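Flagellar basal body protein (Helicobacter pylori, PDB 5NPY) probably builds part of the flagellar hook, the curved extracellular segment that joins the basal body to the filament. Local coordinates at residues 90-95 with 554-559; 96-101 with 506-511; 119-124 with 521-526. All blocks are in the same frame, centred on the assembly; numbering follows the deposited sequence.

Interaction 1. Residues 90-95 with 554-559; sequences AYQGKG and FGKIRH
Ala90 and Arg558 face each other as an antiparallel hydrogen-bonded pair: Ala90 N donates a hydrogen bond to Arg558 O, and Arg558 N donates one to Ala90 O at 2.6 Å. Here strand 87-93 meets strand 555-559, which closes one edge of a four-stranded antiparallel sheet.

Tyr91, in the non-hydrogen-bonded pair with Ile557, turns to the other face. The ring runs along the partner strand because chi1 (-178°) swings CG away from the backbone N: CD2 comes within 3.4 Å of Lys556 O and 4.0 Å of Ile557 CG1. Its hydroxyl ends at the close of its own segment, donating to Lys94 O at 2.7 Å from above the carbonyl plane, while a water that accepts from Phe554 N donates to Tyr91 OH. Beyond the ring lies Ile507 of strand 499-509, against which Ile557 also packs.

At Gln92 the pairing is again of the hydrogen-bonded kind. Its N reaches Lys556 O at 2.9 Å in a nearly straight bond (166°), and its O accepts from Lys556 N. On the face shared with Ala90, its extended side chain runs alongside that of Lys556, NE2 lying 3.8 Å from Lys556 CD.

Gly93 stands opposite Gly555 with the alpha carbons 4.2 Å apart, and its backbone angles suit glycine. Past this pair, Lys94 N donates to Phe554 O over a longer 3.3 Å, and Lys94 O lies beside Phe554 CB.

Tyr91 and Ile557 are buried on one face, while Gln92, Lys556 and Arg558 extend from the other, beside Ala90. Backbone bonds thus carry the pairing, while the Tyr91 hydroxyl, held between a carbonyl and a water, links the loop after strand 87-93 to the residue just before strand 555-559.

Interaction 2. Residues 96-101 with 506-511; sequences WFVIGP and GILAFT
Trp96 and Phe510 set their side chains at about a right angle, the five-membered ring of the indole inclined by 64° to the phenyl plane. The indole brings CD1 to 3.6 Å from Phe510 CE1, meeting the phenyl ring at its edge and close to its plane. With CG anti to the carbonyl carbon (chi1 -53°), the indole also places CD1 near Leu508 O, which lies at the indole's edge. The polar end, NE1, is hydrogen-bonded to Asp513.

Phe97 and Ile507 instead run side by side in the same direction. Ile507 CD1 touches Phe97 CD1 at 3.8 Å, and Gly506 O lies in the plane of the phenyl ring at its edge. Tyr91 borders both residues, and Phe128 meets Phe97 edge-to-face.

Val98 and Leu508 cross nearly perpendicularly, with Val98 CG2 pressed against Leu508 CD1 at a tight 3.4 Å. Met107 adjoins both.

Beneath these pairs the backbones form a single antiparallel bridge. Leu508 N donates to Trp96 O at 3.0 Å, whereas Trp96 N to Leu508 O is weak, bent to 129° despite its 2.7 Å length. Beyond the bridge the two segments separate, and a water accepts from Val98 N and probably donates to Gly506 O.

The contact joins strand 97-100 to strand 499-509, both also bonded to strand 143-148, where Val98 and Gly506 pair with Tyr145. Hydrophobic contact does much of the joining, while bridge and water provide for backbone polar groups.

Interaction 3. Residues 119-124 with 521-526; sequences DNFLTR and GNLYEM
A short antiparallel bridge joins strand 121-123 to strand 523-525, which is itself paired with strand 517-519, in the part of the molecule that includes the hook-protein D1 family region. Leu122 and Tyr524 form its hydrogen-bonded pair: Tyr524 N donates to Leu122 O at 2.8 Å, and Leu122 N gives a straight bond (169°) to Tyr524 O at 3.1 Å.

Phe121 carries much of the side-chain contact. Leu523 CD2 lies over one face of its ring, although the modelled carbons are so close that the fine geometry is doubtful. The extended chain of Glu525 runs alongside Phe121 in the same direction, its carboxylate at the ring's edge and turned 35° from the ring plane; OE1 is 3.1 Å from Phe121 CE1. Tyr142 meets the same ring edge-to-face.

At the other end, Thr123 OG1 stands anti to its backbone N (chi1 177°) and donates to O of the poorly ordered Asn522 at 3.0 Å; Thr123 OG1 is also hydrogen-bonded to Ala125 N. A water donating to Asn522 O also accepts weakly from Arg124 N.

Leu122 CD1 makes a loose apolar contact with Met526 CG at 4.4 Å, and the side chain also packs on Trp96 and Phe510. The arrangement is that of a two-stranded beta hairpin, 517-519 with 523-525, laid by its second strand against the edge of a neighbouring strand.

Interactions 1, 2 and 3 lie in one end region of the elongated molecule, where residues near both ends of the modelled chain meet. Interactions 1 and 2 have centres about 12 Å apart and share a hydrophobic seam, Tyr91 CD2 lying 3.7 Å from Ile507 CD1. Interactions 2 and 3 are closer, about 7 Å between centres, because strands 97-100 and 121-123 are neighbours; Ile99 O lies 2.6 Å from Phe121 N. Arg124 connects interaction 3 to interaction 1, its NH2 2.7 Å from Gly93 O. The tris-hydroxymethyl-methyl-ammonium pocket, which includes Arg393 and Glu399, is formed by residues outside all three contacts.

Interaction 1. Residues 90-95 with 554-559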
# COMPACT_ATOMS: atom_id res chain seq x y z
N ALA A 90 -36.75 6.25 -15.38
CA ALA A 90 -38.08 6.46 -14.84
C ALA A 90 -37.99 6.62 -13.33
O ALA A 90 -37.23 5.91 -12.66
CB ALA A 90 -39.03 5.30 -15.19
N TYR A 91 -38.78 7.55 -12.80
CA TYR A 91 -38.81 7.85 -11.37
C TYR A 91 -40.09 7.27 -10.77
O TYR A 91 -41.19 7.54 -11.26
CB TYR A 91 -38.75 9.37 -11.14
CG TYR A 91 -38.72 9.78 -9.68
CD1 TYR A 91 -39.73 10.58 -9.14
CD2 TYR A 91 -37.69 9.37 -8.83
CE1 TYR A 91 -39.71 10.96 -7.80
CE2 TYR A 91 -37.67 9.75 -7.49
CZ TYR A 91 -38.68 10.55 -6.99
OH TYR A 91 -38.65 10.93 -5.67
N GLN A 92 -39.93 6.47 -9.72
CA GLN A 92 -41.05 6.00 -8.91
C GLN A 92 -41.12 6.82 -7.63
O GLN A 92 -40.09 7.19 -7.07
CB GLN A 92 -40.91 4.53 -8.55
CG GLN A 92 -41.24 3.55 -9.64
CD GLN A 92 -41.29 2.13 -9.10
OE1 GLN A 92 -41.31 1.17 -9.86
NE2 GLN A 92 -41.31 2.01 -7.78
N GLY A 93 -42.32 7.08 -7.16
CA GLY A 93 -42.50 7.88 -5.95
C GLY A 93 -42.91 9.31 -6.26
O GLY A 93 -43.25 9.67 -7.39
N LYS A 94 -42.87 10.13 -5.21
CA LYS A 94 -43.24 11.53 -5.31
C LYS A 94 -42.02 12.38 -5.65
O LYS A 94 -40.96 12.22 -5.04
CB LYS A 94 -43.87 12.02 -4.00
CG LYS A 94 -45.22 12.72 -4.18
CD LYS A 94 -46.25 11.77 -4.78
CE LYS A 94 -47.63 12.39 -4.88
NZ LYS A 94 -48.53 11.56 -5.74
N GLY A 95 -42.18 13.28 -6.62
CA GLY A 95 -41.07 14.11 -7.05
C GLY A 95 -40.94 14.28 -8.55
O GLY A 95 -41.70 13.69 -9.33
N PHE A 554 -38.04 10.15 -1.21
CA PHE A 554 -39.37 9.84 -1.66
C PHE A 554 -39.54 8.93 -2.84
O PHE A 554 -40.64 8.68 -3.27
CB PHE A 554 -40.06 11.16 -1.95
CG PHE A 554 -39.72 12.25 -0.98
CD1 PHE A 554 -40.05 12.12 0.33
CD2 PHE A 554 -39.05 13.37 -1.38
CE1 PHE A 554 -39.73 13.10 1.23
CE2 PHE A 554 -38.73 14.35 -0.49
CZ PHE A 554 -39.07 14.22 0.82
N GLY A 555 -38.46 8.40 -3.37
CA GLY A 555 -38.60 7.54 -4.51
C GLY A 555 -37.34 6.83 -4.89
O GLY A 555 -36.42 6.73 -4.13
N LYS A 556 -37.34 6.33 -6.11
CA LYS A 556 -36.22 5.60 -6.68
C LYS A 556 -36.17 5.87 -8.18
O LYS A 556 -37.22 6.00 -8.82
CB LYS A 556 -36.34 4.09 -6.40
CG LYS A 556 -36.98 3.29 -7.52
CD LYS A 556 -37.61 2.00 -7.01
CE LYS A 556 -36.63 1.20 -6.17
NZ LYS A 556 -37.30 0.17 -5.33
N ILE A 557 -34.96 5.96 -8.72
CA ILE A 557 -34.75 6.16 -10.15
C ILE A 557 -34.46 4.82 -10.80
O ILE A 557 -33.66 4.03 -10.29
CB ILE A 557 -33.60 7.15 -10.40
CG1 ILE A 557 -33.96 8.54 -9.88
CG2 ILE A 557 -33.29 7.23 -11.87
CD1 ILE A 557 -32.98 9.64 -10.27
N ARG A 558 -35.11 4.55 -11.93
CA ARG A 558 -35.00 3.26 -12.61
C ARG A 558 -34.38 3.45 -13.99
O ARG A 558 -35.02 3.99 -14.89
CB ARG A 558 -36.37 2.60 -12.70
CG ARG A 558 -36.94 2.19 -11.35
CD ARG A 558 -38.39 1.75 -11.48
NE ARG A 558 -38.54 0.63 -12.40
CZ ARG A 558 -39.59 -0.19 -12.43
NH1 ARG A 558 -40.59 -0.02 -11.58
NH2 ARG A 558 -39.64 -1.19 -13.31
N HIS A 559 -33.13 3.00 -14.14
CA HIS A 559 -32.41 3.15 -15.40
C HIS A 559 -32.99 2.22 -16.47
O HIS A 559 -33.31 1.06 -16.20
CB HIS A 559 -30.92 2.87 -15.19
CG HIS A 559 -30.05 3.32 -16.32
ND1 HIS A 559 -28.75 2.87 -16.48
CD2 HIS A 559 -30.27 4.16 -17.35
CE1 HIS A 559 -28.22 3.42 -17.55
NE2 HIS A 559 -29.12 4.21 -18.10
O HOH W 1 -36.87 11.21 -3.33

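Interaction 2. Residues 96-101 with 506-511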
# COMPACT_ATOMS: atom_id res chain seq x y z
N TRP A 96 -39.95 15.08 -8.96
CA TRP A 96 -39.84 15.54 -10.34
C TRP A 96 -38.39 15.55 -10.78
O TRP A 96 -37.50 15.89 -9.99
CB TRP A 96 -40.40 16.95 -10.50
CG TRP A 96 -41.79 17.08 -9.99
CD1 TRP A 96 -42.18 17.34 -8.71
CD2 TRP A 96 -42.98 16.94 -10.75
NE1 TRP A 96 -43.55 17.37 -8.63
CE2 TRP A 96 -44.06 17.13 -9.87
CE3 TRP A 96 -43.24 16.67 -12.10
CZ2 TRP A 96 -45.38 17.07 -10.30
CZ3 TRP A 96 -44.55 16.61 -12.52
CH2 TRP A 96 -45.60 16.81 -11.62
N PHE A 97 -38.16 15.19 -12.04
CA PHE A 97 -36.94 15.58 -12.71
C PHE A 97 -36.91 17.10 -12.83
O PHE A 97 -37.95 17.76 -12.81
CB PHE A 97 -36.85 14.93 -14.10
CG PHE A 97 -36.67 13.43 -14.05
CD1 PHE A 97 -35.67 12.86 -13.27
CD2 PHE A 97 -37.50 12.59 -14.78
CE1 PHE A 97 -35.51 11.49 -13.23
CE2 PHE A 97 -37.34 11.21 -14.73
CZ PHE A 97 -36.34 10.66 -13.95
N VAL A 98 -35.70 17.65 -12.92
CA VAL A 98 -35.50 19.09 -13.04
C VAL A 98 -34.79 19.39 -14.34
O VAL A 98 -33.78 18.74 -14.65
CB VAL A 98 -34.68 19.66 -11.88
CG1 VAL A 98 -34.95 21.14 -11.78
CG2 VAL A 98 -34.98 18.91 -10.60
N ILE A 99 -35.29 20.37 -15.08
CA ILE A 99 -34.73 20.77 -16.36
C ILE A 99 -34.84 22.28 -16.53
O ILE A 99 -35.57 22.96 -15.81
CB ILE A 99 -35.41 20.07 -17.55
CG1 ILE A 99 -36.83 20.59 -17.69
CG2 ILE A 99 -35.39 18.55 -17.39
CD1 ILE A 99 -37.53 19.96 -18.83
N GLY A 100 -34.13 22.79 -17.53
CA GLY A 100 -34.07 24.21 -17.78
C GLY A 100 -33.51 24.51 -19.15
O GLY A 100 -32.86 23.67 -19.78
N PRO A 101 -33.74 25.74 -19.63
CA PRO A 101 -33.36 26.09 -21.01
C PRO A 101 -31.93 26.56 -21.23
O PRO A 101 -31.56 26.79 -22.40
CB PRO A 101 -34.34 27.23 -21.33
CG PRO A 101 -34.52 27.91 -20.01
CD PRO A 101 -34.51 26.81 -18.98
N GLY A 506 -30.88 15.31 -10.79
CA GLY A 506 -31.68 16.13 -9.91
C GLY A 506 -33.07 15.55 -9.71
O GLY A 506 -33.69 15.01 -10.63
N ILE A 507 -33.54 15.62 -8.46
CA ILE A 507 -34.89 15.23 -8.08
C ILE A 507 -35.38 16.26 -7.06
O ILE A 507 -34.66 16.59 -6.12
CB ILE A 507 -34.96 13.81 -7.48
CG1 ILE A 507 -34.65 12.75 -8.53
CG2 ILE A 507 -36.33 13.53 -6.89
CD1 ILE A 507 -35.81 12.47 -9.47
N LEU A 508 -36.58 16.77 -7.26
CA LEU A 508 -37.18 17.74 -6.34
C LEU A 508 -38.62 17.35 -6.08
O LEU A 508 -39.32 16.88 -6.99
CB LEU A 508 -37.11 19.17 -6.89
CG LEU A 508 -35.71 19.74 -7.11
CD1 LEU A 508 -35.78 20.98 -7.97
CD2 LEU A 508 -35.03 20.06 -5.78
N ALA A 509 -39.06 17.52 -4.84
CA ALA A 509 -40.41 17.22 -4.42
C ALA A 509 -41.06 18.47 -3.84
O ALA A 509 -40.41 19.49 -3.59
CB ALA A 509 -40.44 16.08 -3.39
N PHE A 510 -42.37 18.37 -3.62
CA PHE A 510 -43.15 19.46 -3.07
C PHE A 510 -44.22 18.88 -2.16
O PHE A 510 -44.67 17.75 -2.36
CB PHE A 510 -43.83 20.29 -4.15
CG PHE A 510 -42.88 20.84 -5.18
CD1 PHE A 510 -42.50 20.06 -6.27
CD2 PHE A 510 -42.38 22.13 -5.07
CE1 PHE A 510 -41.63 20.57 -7.22
CE2 PHE A 510 -41.51 22.64 -6.01
CZ PHE A 510 -41.13 21.86 -7.09
N THR A 511 -44.61 19.66 -1.16
CA THR A 511 -45.71 19.23 -0.30
C THR A 511 -47.07 19.41 -0.95
O THR A 511 -48.07 18.91 -0.42
CB THR A 511 -45.67 19.99 1.03
OG1 THR A 511 -45.79 21.40 0.79
CG2 THR A 511 -44.38 19.68 1.80
O HOH W 2 -33.50 16.07 -13.23

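Interaction 3. Residues 119-124 with 521-526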
# COMPACT_ATOMS: atom_id res chain seq x y z
N ASP A 119 -35.20 30.26 -16.04
CA ASP A 119 -36.24 29.35 -15.71
C ASP A 119 -35.83 27.92 -15.52
O ASP A 119 -34.83 27.47 -16.02
CB ASP A 119 -37.32 29.49 -16.75
CG ASP A 119 -37.60 30.92 -17.06
OD1 ASP A 119 -38.20 31.21 -18.09
OD2 ASP A 119 -37.20 31.75 -16.24
N ASN A 120 -36.63 27.24 -14.74
CA ASN A 120 -36.46 25.85 -14.45
C ASN A 120 -37.79 25.21 -14.56
O ASN A 120 -38.79 25.79 -14.26
CB ASN A 120 -35.96 25.67 -13.06
CG ASN A 120 -34.49 25.71 -13.00
OD1 ASN A 120 -33.92 26.25 -12.10
ND2 ASN A 120 -33.87 25.17 -14.01
N PHE A 121 -37.80 23.99 -15.02
CA PHE A 121 -39.03 23.30 -15.16
C PHE A 121 -38.95 21.98 -14.46
O PHE A 121 -37.92 21.52 -14.10
CB PHE A 121 -39.31 23.07 -16.64
CG PHE A 121 -39.35 24.33 -17.43
CD1 PHE A 121 -40.23 25.31 -17.10
CD2 PHE A 121 -38.49 24.53 -18.46
CE1 PHE A 121 -40.27 26.48 -17.79
CE2 PHE A 121 -38.52 25.69 -19.17
CZ PHE A 121 -39.41 26.67 -18.83
N LEU A 122 -40.09 21.39 -14.24
CA LEU A 122 -40.18 20.08 -13.62
C LEU A 122 -40.87 19.13 -14.59
O LEU A 122 -41.78 19.53 -15.31
CB LEU A 122 -40.94 20.16 -12.30
CG LEU A 122 -40.29 21.19 -11.39
CD1 LEU A 122 -41.34 22.13 -10.84
CD2 LEU A 122 -39.52 20.49 -10.27
N THR A 123 -40.44 17.87 -14.59
CA THR A 123 -41.02 16.88 -15.48
C THR A 123 -40.88 15.51 -14.84
O THR A 123 -39.99 15.29 -14.02
CB THR A 123 -40.35 16.88 -16.88
OG1 THR A 123 -40.90 15.84 -17.68
CG2 THR A 123 -38.86 16.64 -16.77
N ARG A 124 -41.77 14.60 -15.22
CA ARG A 124 -41.59 13.19 -14.92
C ARG A 124 -41.23 12.37 -16.16
O ARG A 124 -41.07 11.15 -16.06
CB ARG A 124 -42.85 12.63 -14.23
CG ARG A 124 -42.59 11.38 -13.38
CD ARG A 124 -43.84 10.87 -12.66
NE ARG A 124 -44.03 11.51 -11.36
CZ ARG A 124 -43.66 10.97 -10.21
NH1 ARG A 124 -43.10 9.77 -10.17
NH2 ARG A 124 -43.87 11.63 -9.08
N GLY A 521 -48.31 18.73 -21.30
CA GLY A 521 -48.06 17.46 -20.63
C GLY A 521 -46.62 17.24 -20.24
O GLY A 521 -46.34 16.38 -19.39
N ASN A 522 -45.69 17.98 -20.85
CA ASN A 522 -44.28 17.70 -20.58
C ASN A 522 -43.89 18.25 -19.21
O ASN A 522 -43.34 17.53 -18.37
CB ASN A 522 -43.40 18.26 -21.71
CG ASN A 522 -43.28 19.79 -21.74
OD1 ASN A 522 -43.98 20.53 -21.09
ND2 ASN A 522 -42.35 20.24 -22.53
N LEU A 523 -44.22 19.51 -18.95
CA LEU A 523 -43.56 20.30 -17.92
C LEU A 523 -44.57 20.89 -16.95
O LEU A 523 -45.73 21.15 -17.30
CB LEU A 523 -42.79 21.43 -18.57
CG LEU A 523 -41.30 21.62 -18.77
CD1 LEU A 523 -40.77 20.56 -19.65
CD2 LEU A 523 -41.19 22.95 -19.46
N TYR A 524 -44.10 21.12 -15.73
CA TYR A 524 -44.78 21.92 -14.73
C TYR A 524 -43.82 23.02 -14.29
O TYR A 524 -42.67 23.06 -14.73
CB TYR A 524 -45.27 21.04 -13.56
CG TYR A 524 -46.29 19.99 -13.98
CD1 TYR A 524 -45.91 18.88 -14.73
CD2 TYR A 524 -47.63 20.13 -13.64
CE1 TYR A 524 -46.85 17.94 -15.13
CE2 TYR A 524 -48.56 19.19 -14.03
CZ TYR A 524 -48.17 18.10 -14.77
OH TYR A 524 -49.11 17.17 -15.16
N GLU A 525 -44.29 23.92 -13.43
CA GLU A 525 -43.53 25.10 -13.06
C GLU A 525 -44.09 25.63 -11.75
O GLU A 525 -45.26 25.42 -11.44
CB GLU A 525 -43.62 26.18 -14.14
CG GLU A 525 -42.33 26.89 -14.44
CD GLU A 525 -42.55 28.08 -15.34
OE1 GLU A 525 -41.57 28.60 -15.90
OE2 GLU A 525 -43.72 28.51 -15.49
N MET A 526 -43.24 26.29 -10.98
CA MET A 526 -43.71 26.94 -9.76
C MET A 526 -44.37 28.29 -10.10
O MET A 526 -44.15 28.86 -11.17
CB MET A 526 -42.55 27.11 -8.78
CG MET A 526 -41.80 25.81 -8.48
SD MET A 526 -40.30 25.97 -7.46
CE MET A 526 -39.14 26.71 -8.63
O HOH W 3 -44.59 14.98 -17.19